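Local coordinates for protein ftsY (Mycoplasma mycoides, PDB 1ZU4) that is a signal recognition particle receptor of the SRP54-type GTPase family, comprising here a helical N domain and a P-loop G domain, at residues K75-V79 against S309-M313; N103-I107 against E224-P228. One frame throughout, in Å; residues are numbered along the deposited sequence.

Contact 1 (K75-V79 against S309-M313); sequences KDALV and SSGFM
With CG beside the backbone N (chi1 -72°) and an extended chain beyond it, K75 runs past F312 in the opposite sense to that side chain, while F312 holds its ring between its own backbone N and carbonyl carbon, which turns the CD1, CE1 and CZ atoms toward helix 71-87. The lysine thus uses both its length and its tip: CG lies 3.9 Å from F312 CD1, and NZ donates to F312 O at 2.9 Å, in the carbonyl plane with a C=O...N angle of 151°. E72 gives the same ammonium group a salt-bridge partner. V79 CG2 meets the ring at F312 CE1, 4.0 Å away, and L78 crosses the phenylalanine nearly at a right angle, its CD2 near CZ. Over the centre of one ring face sits S309 O, 3.5 Å above the plane; the same oxygen accepts F312 N, a local backbone bond that holds the carbonyl over the ring. In M313, chi1 and the bend at chi2 (-49°) bring SD to 3.7 Å from V79 CG2 and 3.8 Å from K75 CB. S309 turns OG back to I305 O of helix 301-308, and its side chain also touches V79 CG2. The contact lays the loop after helix 301-308 against helix 71-87 of the helical bundle: F18 of helix 12-27 meets F312 edge-to-face, I22 touches both F312 and L78, and helix 51-64 covers L78 through V57 and V61.

Contact 2 (N103-I107 against E224-P228); sequences NRLNI and EKSAP
The P-loop GTPase fold places strands 106-111 and 230-236 side by side and parallel in its central sheet, and this contact lies where both are entered: the chain leading into the first meets the type I turn E224-A227 ahead of the second. E224 bends at chi2 and lays its carboxylate beside the backbone of L105. L105 N donates to E224 OE2 at 3.1 Å, approaching from above the carboxylate plane, and the leucine CB lies 3.5 Å from the same oxygen. The stem of the glutamate runs between L105 O, 3.4 Å from E224 CG, and I107 CD1, 4.0 Å from it. I107 CD1 also packs on A227 CB at 3.9 Å, and I220 of helix 206-221 touches both residues. A cis peptide bond precedes P228, whose CA comes close to I107 O as the chain leaves the turn for strand 230-236. R104 crosses E224 obliquely, NE staying 5.1 Å from E224 OE1 with the guanidinium and carboxylate planes 71° apart, probably near enough for attraction but not a salt bridge. The arginine has other partners: a salt bridge from NH2 to D99, and a bond from R104 NE to N106 OD1, 3.0 Å long, the oxygen nearly in the guanidinium plane but NE 44° above the amide plane.

Both contacts are partly buried, about 23 and 21 Å from the chain's centre and on opposite sides of it, with their centres 41 Å apart and nearest atoms about 31 Å apart. Contact 1 brings the loop after helix 301-308, near the end of the chain, onto a helix of the N-terminal bundle; contact 2 stays within the G domain, at the entrances of two neighbouring parallel strands. Each has a buried apolar part and one hydrogen bond across it, with the roles reversed: in contact 1 a lysine side chain donates to a backbone carbonyl, in contact 2 a glutamate accepts from a backbone amide. The apolar part is built round a phenylalanine ring and one methionine sulfur, with aliphatic V79 and L78, in contact 1, and is aliphatic in contact 2.

Contact 1 (K75-V79 against S309-M313)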
loop_
_atom_site.group_PDB
_atom_site.type_symbol
_atom_site.label_atom_id
_atom_site.label_comp_id
_atom_site.label_asym_id
_atom_site.label_seq_id
_atom_site.Cartn_x
_atom_site.Cartn_y
_atom_site.Cartn_z
ATOM N N LYS A 75 -15.512 13.728 -18.572
ATOM C CA LYS A 75 -15.411 13.142 -17.238
ATOM C C LYS A 75 -15.354 11.625 -17.316
ATOM O O LYS A 75 -14.565 11.003 -16.616
ATOM C CB LYS A 75 -16.615 13.538 -16.391
ATOM C CG LYS A 75 -16.694 14.943 -15.923
ATOM C CD LYS A 75 -18.172 15.224 -15.541
ATOM C CE LYS A 75 -18.274 16.469 -14.670
ATOM N NZ LYS A 75 -19.617 16.570 -14.071
ATOM N N ASP A 76 -16.163 11.014 -18.182
ATOM C CA ASP A 76 -16.181 9.544 -18.281
ATOM C C ASP A 76 -14.831 9.076 -18.821
ATOM O O ASP A 76 -14.255 8.053 -18.397
ATOM C CB ASP A 76 -17.311 9.072 -19.212
ATOM C CG ASP A 76 -18.720 9.239 -18.594
ATOM O OD1 ASP A 76 -19.711 9.292 -19.361
ATOM O OD2 ASP A 76 -18.847 9.321 -17.352
ATOM N N ALA A 77 -14.347 9.870 -19.778
ATOM C CA ALA A 77 -13.053 9.711 -20.437
ATOM C C ALA A 77 -11.904 9.761 -19.442
ATOM O O ALA A 77 -11.013 8.899 -19.454
ATOM C CB ALA A 77 -12.890 10.806 -21.550
ATOM N N LEU A 78 -11.964 10.759 -18.558
ATOM C CA LEU A 78 -10.957 10.965 -17.557
ATOM C C LEU A 78 -10.922 9.798 -16.565
ATOM O O LEU A 78 -9.842 9.299 -16.247
ATOM C CB LEU A 78 -11.219 12.287 -16.840
ATOM C CG LEU A 78 -10.304 12.638 -15.686
ATOM C CD1 LEU A 78 -8.817 12.580 -16.121
ATOM C CD2 LEU A 78 -10.714 14.002 -15.117
ATOM N N VAL A 79 -12.096 9.343 -16.109
ATOM C CA VAL A 79 -12.195 8.212 -15.167
ATOM C C VAL A 79 -11.511 6.965 -15.772
ATOM O O VAL A 79 -10.695 6.344 -15.134
ATOM C CB VAL A 79 -13.669 7.922 -14.735
ATOM C CG1 VAL A 79 -13.747 6.654 -13.906
ATOM C CG2 VAL A 79 -14.249 9.090 -13.917
ATOM N N SER A 309 -13.078 9.876 -7.996
ATOM C CA SER A 309 -13.863 10.602 -8.986
ATOM C C SER A 309 -15.301 10.925 -8.571
ATOM O O SER A 309 -16.004 11.574 -9.330
ATOM C CB SER A 309 -13.888 9.779 -10.275
ATOM O OG SER A 309 -12.563 9.678 -10.766
ATOM N N SER A 310 -15.700 10.494 -7.368
ATOM C CA SER A 310 -17.097 10.472 -6.954
ATOM C C SER A 310 -17.726 11.847 -6.904
ATOM O O SER A 310 -18.925 11.987 -7.214
ATOM C CB SER A 310 -17.284 9.773 -5.606
ATOM O OG SER A 310 -16.502 10.391 -4.605
ATOM N N GLY A 311 -16.905 12.845 -6.579
ATOM C CA GLY A 311 -17.360 14.222 -6.457
ATOM C C GLY A 311 -17.767 14.866 -7.771
ATOM O O GLY A 311 -18.524 15.836 -7.771
ATOM N N PHE A 312 -17.286 14.360 -8.901
ATOM C CA PHE A 312 -17.676 14.976 -10.175
ATOM C C PHE A 312 -18.478 14.064 -11.100
ATOM O O PHE A 312 -18.826 14.449 -12.227
ATOM C CB PHE A 312 -16.463 15.595 -10.894
ATOM C CG PHE A 312 -15.380 14.605 -11.286
ATOM C CD1 PHE A 312 -15.497 13.835 -12.419
ATOM C CD2 PHE A 312 -14.207 14.518 -10.549
ATOM C CE1 PHE A 312 -14.469 12.977 -12.812
ATOM C CE2 PHE A 312 -13.185 13.659 -10.929
ATOM C CZ PHE A 312 -13.322 12.896 -12.052
ATOM N N MET A 313 -18.792 12.874 -10.605
ATOM C CA MET A 313 -19.416 11.845 -11.419
ATOM C C MET A 313 -20.895 11.678 -11.109
ATOM O O MET A 313 -21.444 10.582 -11.280
ATOM C CB MET A 313 -18.676 10.497 -11.256
ATOM C CG MET A 313 -17.317 10.444 -11.988
ATOM S SD MET A 313 -17.388 10.996 -13.732
ATOM C CE MET A 313 -18.408 9.678 -14.387
#

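Contact 2 (N103-I107 against E224-P228)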
loop_
_atom_site.group_PDB
_atom_site.type_symbol
_atom_site.label_atom_id
_atom_site.label_comp_id
_atom_site.label_asym_id
_atom_site.label_seq_id
_atom_site.Cartn_x
_atom_site.Cartn_y
_atom_site.Cartn_z
ATOM N N ASN A 103 -3.264 -24.188 1.052
ATOM C CA ASN A 103 -2.668 -25.420 1.532
ATOM C C ASN A 103 -1.233 -25.294 2.028
ATOM O O ASN A 103 -0.446 -26.257 1.946
ATOM C CB ASN A 103 -2.817 -26.530 0.482
ATOM C CG ASN A 103 -2.628 -26.021 -0.978
ATOM O OD1 ASN A 103 -1.864 -25.089 -1.247
ATOM N ND2 ASN A 103 -3.332 -26.664 -1.911
ATOM N N ARG A 104 -0.868 -24.108 2.530
ATOM C CA ARG A 104 0.503 -23.893 3.000
ATOM C C ARG A 104 0.624 -22.868 4.122
ATOM O O ARG A 104 -0.355 -22.211 4.518
ATOM C CB ARG A 104 1.411 -23.513 1.846
ATOM C CG ARG A 104 1.281 -22.058 1.439
ATOM C CD ARG A 104 2.193 -21.681 0.318
ATOM N NE ARG A 104 1.909 -20.283 0.005
ATOM C CZ ARG A 104 2.235 -19.668 -1.119
ATOM N NH1 ARG A 104 2.918 -20.291 -2.070
ATOM N NH2 ARG A 104 1.901 -18.407 -1.274
ATOM N N LEU A 105 1.839 -22.755 4.639
ATOM C CA LEU A 105 2.146 -21.694 5.565
ATOM C C LEU A 105 2.591 -20.479 4.761
ATOM O O LEU A 105 3.681 -20.431 4.200
ATOM C CB LEU A 105 3.195 -22.143 6.588
ATOM C CG LEU A 105 3.795 -21.042 7.451
ATOM C CD1 LEU A 105 2.780 -20.402 8.294
ATOM C CD2 LEU A 105 4.921 -21.732 8.271
ATOM N N ASN A 106 1.701 -19.513 4.652
ATOM C CA ASN A 106 2.003 -18.299 3.912
ATOM C C ASN A 106 2.900 -17.447 4.809
ATOM O O ASN A 106 2.691 -17.361 6.013
ATOM C CB ASN A 106 0.693 -17.552 3.559
ATOM C CG ASN A 106 -0.233 -18.391 2.708
ATOM O OD1 ASN A 106 0.019 -18.568 1.519
ATOM N ND2 ASN A 106 -1.252 -18.994 3.335
ATOM N N ILE A 107 3.913 -16.819 4.232
ATOM C CA ILE A 107 4.814 -16.002 5.029
ATOM C C ILE A 107 4.993 -14.633 4.370
ATOM O O ILE A 107 5.493 -14.555 3.263
ATOM C CB ILE A 107 6.191 -16.703 5.242
ATOM C CG1 ILE A 107 6.016 -18.109 5.845
ATOM C CG2 ILE A 107 7.032 -15.846 6.132
ATOM C CD1 ILE A 107 7.341 -18.963 5.991
ATOM N N GLU A 224 9.573 -23.433 3.611
ATOM C CA GLU A 224 8.684 -22.960 2.549
ATOM C C GLU A 224 9.627 -22.359 1.520
ATOM O O GLU A 224 10.096 -21.245 1.668
ATOM C CB GLU A 224 7.709 -21.870 3.064
ATOM C CG GLU A 224 6.531 -22.330 3.971
ATOM C CD GLU A 224 5.489 -23.176 3.239
ATOM O OE1 GLU A 224 5.508 -23.221 1.989
ATOM O OE2 GLU A 224 4.665 -23.805 3.932
ATOM N N LYS A 225 9.911 -23.121 0.480
ATOM C CA LYS A 225 10.955 -22.786 -0.487
ATOM C C LYS A 225 10.709 -21.459 -1.200
ATOM O O LYS A 225 11.618 -20.712 -1.439
ATOM C CB LYS A 225 11.063 -23.926 -1.504
ATOM C CG LYS A 225 11.686 -25.210 -0.951
ATOM C CD LYS A 225 11.259 -26.488 -1.769
ATOM C CE LYS A 225 11.731 -27.787 -1.053
ATOM N NZ LYS A 225 11.419 -29.059 -1.818
ATOM N N SER A 226 9.455 -21.165 -1.518
ATOM C CA SER A 226 9.075 -19.928 -2.211
ATOM C C SER A 226 8.832 -18.730 -1.240
ATOM O O SER A 226 8.492 -17.610 -1.671
ATOM C CB SER A 226 7.829 -20.204 -3.083
ATOM O OG SER A 226 6.783 -20.825 -2.314
ATOM N N ALA A 227 9.037 -18.945 0.060
ATOM C CA ALA A 227 8.926 -17.823 1.035
ATOM C C ALA A 227 10.147 -16.869 0.951
ATOM O O ALA A 227 11.207 -17.255 0.438
ATOM C CB ALA A 227 8.746 -18.362 2.433
ATOM N N PRO A 228 9.981 -15.577 1.334
ATOM C CA PRO A 228 8.729 -14.896 1.724
ATOM C C PRO A 228 7.828 -14.819 0.496
ATOM O O PRO A 228 8.283 -14.504 -0.629
ATOM C CB PRO A 228 9.181 -13.486 2.178
ATOM C CG PRO A 228 10.548 -13.290 1.502
ATOM C CD PRO A 228 11.153 -14.663 1.314
#